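Local coordinates for protein diguanylate cyclase (Vibrio cholerae serotype O1, PDB 6EIB) that catalyses the magnesium-dependent condensation of two GTP molecules into cyclic di-GMP, with release of diphosphate, and takes part in biofilm formation, at residues C8-W14 against F73-V77. Numbering follows the deposited sequence.
Sequences CNRRKLW and FCGRV. With EDO (1,2-ethanediol), chain L; SO4 (sulfate ion), chain H.
A disulfide between C8 and C74 ties the turn just ahead of helix 10-27 to strand 73-76 of the GGDEF domain (here of the GGEEF type), an outermost strand of its five-stranded mixed sheet. SG of C8 and SG of C74 are 2.1 Å apart, and the torsion about the bond, 94°, is close to the relaxed right angle. C74 reaches it with SG anti to its backbone N (chi1 170°), whereas C8 SG lies beside its own N. Next to this covalent link, R76 N donates to C8 O at 2.9 Å, while C8 CA-H points to C74 O and G75 CA-H to C8 O.

Helix 10-27 begins just beyond: N9 is its N-cap, and N9 OD1 accepts from K12 N on a lone pair in the carbonyl plane. One turn in, L13 sets CG against G75 CA (3.7 Å), while CD2 touches F73 CB (3.7 Å). V77 CG1 meets W14 CZ2 at 3.5 Å, the two side chains crossing at about a right angle, while CD1 of L13 sits over one face of the indole near its rim. R10 lays CB against R76 O, and its chain then bends at chi3 (50°), so that NE donates at 2.8 Å to sulfate O4, which lies in the guanidinium plane; the ion is probably from the crystallisation liquor. R76 extends past it, and its NH2 donates to G79 O.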
ATOM      1  N   CYS A   8       0.611   5.622 -10.313  1.00 40.87           N
ATOM      2  CA  CYS A   8      -0.077   4.530  -9.631  1.00 37.62           C
ATOM      3  C   CYS A   8      -0.994   3.763 -10.588  1.00 37.04           C
ATOM      4  O   CYS A   8      -1.990   3.163 -10.162  1.00 35.23           O
ATOM      5  CB  CYS A   8      -0.875   5.047  -8.419  1.00 37.09           C
ATOM      6  SG  CYS A   8       0.138   5.527  -6.960  1.00 38.03           S
ATOM      7  N   ASN A   9      -0.614   3.740 -11.864  1.00 37.84           N
ATOM      8  CA  ASN A   9      -1.378   3.042 -12.892  1.00 36.83           C
ATOM      9  C   ASN A   9      -1.438   1.559 -12.560  1.00 33.00           C
ATOM     10  O   ASN A   9      -0.411   0.959 -12.247  1.00 30.02           O
ATOM     11  CB  ASN A   9      -0.752   3.257 -14.276  1.00 37.51           C
ATOM     12  CG  ASN A   9      -1.537   2.580 -15.391  1.00 37.46           C
ATOM     13  OD1 ASN A   9      -1.195   1.474 -15.842  1.00 35.98           O
ATOM     14  ND2 ASN A   9      -2.593   3.249 -15.851  1.00 37.75           N
ATOM     15  N   ARG A  10      -2.648   0.994 -12.551  1.00 30.81           N
ATOM     16  CA  ARG A  10      -2.816  -0.413 -12.167  1.00 28.40           C
ATOM     17  C   ARG A  10      -2.162  -1.372 -13.152  1.00 25.63           C
ATOM     18  O   ARG A  10      -1.490  -2.340 -12.767  1.00 24.71           O
ATOM     19  CB  ARG A  10      -4.312  -0.754 -12.039  1.00 30.22           C
ATOM     20  CG  ARG A  10      -4.589  -2.203 -11.688  1.00 28.94           C
ATOM     21  CD  ARG A  10      -6.070  -2.363 -11.330  1.00 28.89           C
ATOM     22  NE  ARG A  10      -6.918  -1.764 -12.355  1.00 31.22           N
ATOM     23  CZ  ARG A  10      -7.206  -2.332 -13.526  1.00 33.61           C
ATOM     24  NH1 ARG A  10      -6.708  -3.525 -13.843  1.00 34.52           N
ATOM     25  NH2 ARG A  10      -7.977  -1.698 -14.397  1.00 35.19           N
ATOM     26  N   ARG A  11      -2.395  -1.135 -14.429  1.00 25.60           N
ATOM     27  CA  ARG A  11      -1.798  -1.956 -15.466  1.00 29.44           C
ATOM     28  C   ARG A  11      -0.266  -2.027 -15.373  1.00 31.26           C
ATOM     29  O   ARG A  11       0.321  -3.109 -15.477  1.00 31.55           O
ATOM     30  CB  ARG A  11      -2.227  -1.421 -16.832  1.00 31.51           C
ATOM     31  CG  ARG A  11      -1.676  -2.176 -17.970  1.00 34.38           C
ATOM     32  CD  ARG A  11      -2.137  -1.575 -19.292  1.00 39.06           C
ATOM     33  NE  ARG A  11      -2.282  -2.627 -20.284  1.00 42.45           N
ATOM     34  CZ  ARG A  11      -3.348  -2.811 -21.055  1.00 45.82           C
ATOM     35  NH1 ARG A  11      -4.386  -1.984 -20.985  1.00 46.66           N
ATOM     36  NH2 ARG A  11      -3.352  -3.811 -21.928  1.00 47.70           N
ATOM     37  N   LYS A  12       0.377  -0.873 -15.209  1.00 31.45           N
ATOM     38  CA  LYS A  12       1.847  -0.814 -15.155  1.00 31.86           C
ATOM     39  C   LYS A  12       2.360  -1.495 -13.897  1.00 28.33           C
ATOM     40  O   LYS A  12       3.454  -2.078 -13.874  1.00 27.82           O
ATOM     41  CB  LYS A  12       2.322   0.632 -15.149  1.00 34.53           C
ATOM     42  CG  LYS A  12       2.427   1.283 -16.482  1.00 40.49           C
ATOM     43  CD  LYS A  12       2.235   2.784 -16.281  1.00 44.01           C
ATOM     44  CE  LYS A  12       1.951   3.507 -17.596  1.00 48.98           C
ATOM     45  NZ  LYS A  12       1.684   4.961 -17.330  1.00 51.48           N
ATOM     46  N   LEU A  13       1.580  -1.359 -12.825  1.00 25.85           N
ATOM     47  CA  LEU A  13       1.966  -1.928 -11.545  1.00 25.05           C
ATOM     48  C   LEU A  13       2.133  -3.430 -11.661  1.00 25.20           C
ATOM     49  O   LEU A  13       3.166  -3.988 -11.232  1.00 26.52           O
ATOM     50  CB  LEU A  13       0.934  -1.583 -10.445  1.00 25.26           C
ATOM     51  CG  LEU A  13       1.266  -2.068  -9.013  1.00 23.99           C
ATOM     52  CD1 LEU A  13       0.956  -3.525  -8.783  1.00 23.53           C
ATOM     53  CD2 LEU A  13       2.769  -1.792  -8.665  1.00 28.46           C
ATOM     54  N   TRP A  14       1.109  -4.108 -12.178  1.00 23.22           N
ATOM     55  CA  TRP A  14       1.191  -5.557 -12.193  1.00 21.41           C
ATOM     56  C   TRP A  14       2.366  -6.023 -13.042  1.00 21.82           C
ATOM     57  O   TRP A  14       3.075  -6.961 -12.674  1.00 18.90           O
ATOM     58  CB  TRP A  14      -0.096  -6.187 -12.700  1.00 21.41           C
ATOM     59  CG  TRP A  14      -1.315  -5.992 -11.821  1.00 20.10           C
ATOM     60  CD1 TRP A  14      -2.520  -5.462 -12.217  1.00 20.60           C
ATOM     61  CD2 TRP A  14      -1.467  -6.339 -10.430  1.00 20.47           C
ATOM     62  NE1 TRP A  14      -3.408  -5.462 -11.162  1.00 21.07           N
ATOM     63  CE2 TRP A  14      -2.800  -6.009 -10.061  1.00 19.72           C
ATOM     64  CE3 TRP A  14      -0.624  -6.911  -9.467  1.00 20.92           C
ATOM     65  CZ2 TRP A  14      -3.293  -6.214  -8.778  1.00 19.23           C
ATOM     66  CZ3 TRP A  14      -1.133  -7.114  -8.167  1.00 20.87           C
ATOM     67  CH2 TRP A  14      -2.454  -6.778  -7.849  1.00 20.19           C
ATOM     68  N   PHE A  73       7.366   0.869  -6.753  1.00 29.27           N
ATOM     69  CA  PHE A  73       6.280   0.895  -7.715  1.00 27.44           C
ATOM     70  C   PHE A  73       4.992   1.080  -6.941  1.00 24.38           C
ATOM     71  O   PHE A  73       4.905   0.570  -5.837  1.00 21.41           O
ATOM     72  CB  PHE A  73       6.194  -0.402  -8.524  1.00 24.64           C
ATOM     73  CG  PHE A  73       7.477  -0.791  -9.198  1.00 26.32           C
ATOM     74  CD1 PHE A  73       7.955  -0.062 -10.283  1.00 28.13           C
ATOM     75  CD2 PHE A  73       8.188  -1.898  -8.768  1.00 26.86           C
ATOM     76  CE1 PHE A  73       9.150  -0.443 -10.942  1.00 30.36           C
ATOM     77  CE2 PHE A  73       9.386  -2.285  -9.420  1.00 29.42           C
ATOM     78  CZ  PHE A  73       9.858  -1.560 -10.487  1.00 30.24           C
ATOM     79  N   CYS A  74       4.029   1.801  -7.517  1.00 25.23           N
ATOM     80  CA  CYS A  74       2.731   2.016  -6.875  1.00 25.37           C
ATOM     81  C   CYS A  74       1.599   1.662  -7.805  1.00 26.46           C
ATOM     82  O   CYS A  74       1.696   1.878  -9.011  1.00 28.50           O
ATOM     83  CB  CYS A  74       2.594   3.487  -6.439  1.00 28.11           C
ATOM     84  SG  CYS A  74       0.866   3.934  -5.886  1.00 42.11           S
ATOM     85  N   GLY A  75       0.493   1.152  -7.255  1.00 25.52           N
ATOM     86  CA  GLY A  75      -0.665   0.903  -8.088  1.00 23.82           C
ATOM     87  C   GLY A  75      -1.942   1.066  -7.276  1.00 21.58           C
ATOM     88  O   GLY A  75      -2.041   0.637  -6.131  1.00 17.64           O
ATOM     89  N   ARG A  76      -2.908   1.731  -7.867  1.00 23.01           N
ATOM     90  CA  ARG A  76      -4.228   1.733  -7.273  1.00 25.08           C
ATOM     91  C   ARG A  76      -4.929   0.506  -7.786  1.00 23.18           C
ATOM     92  O   ARG A  76      -5.396   0.519  -8.911  1.00 24.61           O
ATOM     93  CB  ARG A  76      -4.981   2.992  -7.657  1.00 28.64           C
ATOM     94  CG  ARG A  76      -6.313   3.170  -6.927  1.00 30.92           C
ATOM     95  CD  ARG A  76      -7.118   4.236  -7.635  1.00 33.65           C
ATOM     96  NE  ARG A  76      -8.380   4.471  -6.971  1.00 36.21           N
ATOM     97  CZ  ARG A  76      -9.330   5.239  -7.473  1.00 37.79           C
ATOM     98  NH1 ARG A  76      -9.132   5.817  -8.653  1.00 38.15           N
ATOM     99  NH2 ARG A  76     -10.471   5.411  -6.797  1.00 38.25           N
ATOM    100  N   VAL A  77      -5.052  -0.537  -6.974  1.00 23.00           N
ATOM    101  CA  VAL A  77      -5.604  -1.792  -7.511  1.00 23.94           C
ATOM    102  C   VAL A  77      -7.105  -1.993  -7.245  1.00 26.26           C
ATOM    103  O   VAL A  77      -7.729  -2.965  -7.721  1.00 26.86           O
ATOM    104  CB  VAL A  77      -4.829  -2.999  -6.969  1.00 22.68           C
ATOM    105  CG1 VAL A  77      -3.388  -2.986  -7.507  1.00 22.29           C
ATOM    106  CG2 VAL A  77      -4.849  -3.012  -5.435  1.00 20.70           C
TER
HETATM  107  C1  EDO L 208      -5.379  -6.221 -21.663  1.00 52.20           C
HETATM  108  O1  EDO L 208      -5.440  -5.297 -20.572  1.00 50.97           O
HETATM  109  C2  EDO L 208      -6.118  -5.636 -22.863  1.00 53.77           C
HETATM  110  O2  EDO L 208      -5.302  -4.643 -23.500  1.00 54.72           O
HETATM  111  S   SO4 H 204      -9.178   0.919 -10.312  1.00110.93           S
HETATM  112  O1  SO4 H 204      -9.397   2.286 -10.775  1.00110.91           O
HETATM  113  O2  SO4 H 204      -9.046   0.925  -8.863  1.00111.05           O
HETATM  114  O3  SO4 H 204     -10.309   0.068 -10.681  1.00111.04           O
HETATM  115  O4  SO4 H 204      -7.952   0.401 -10.911  1.00110.85           O
HETATM  116  O   HOH W   1       2.145   1.939 -11.502  1.00 32.73           O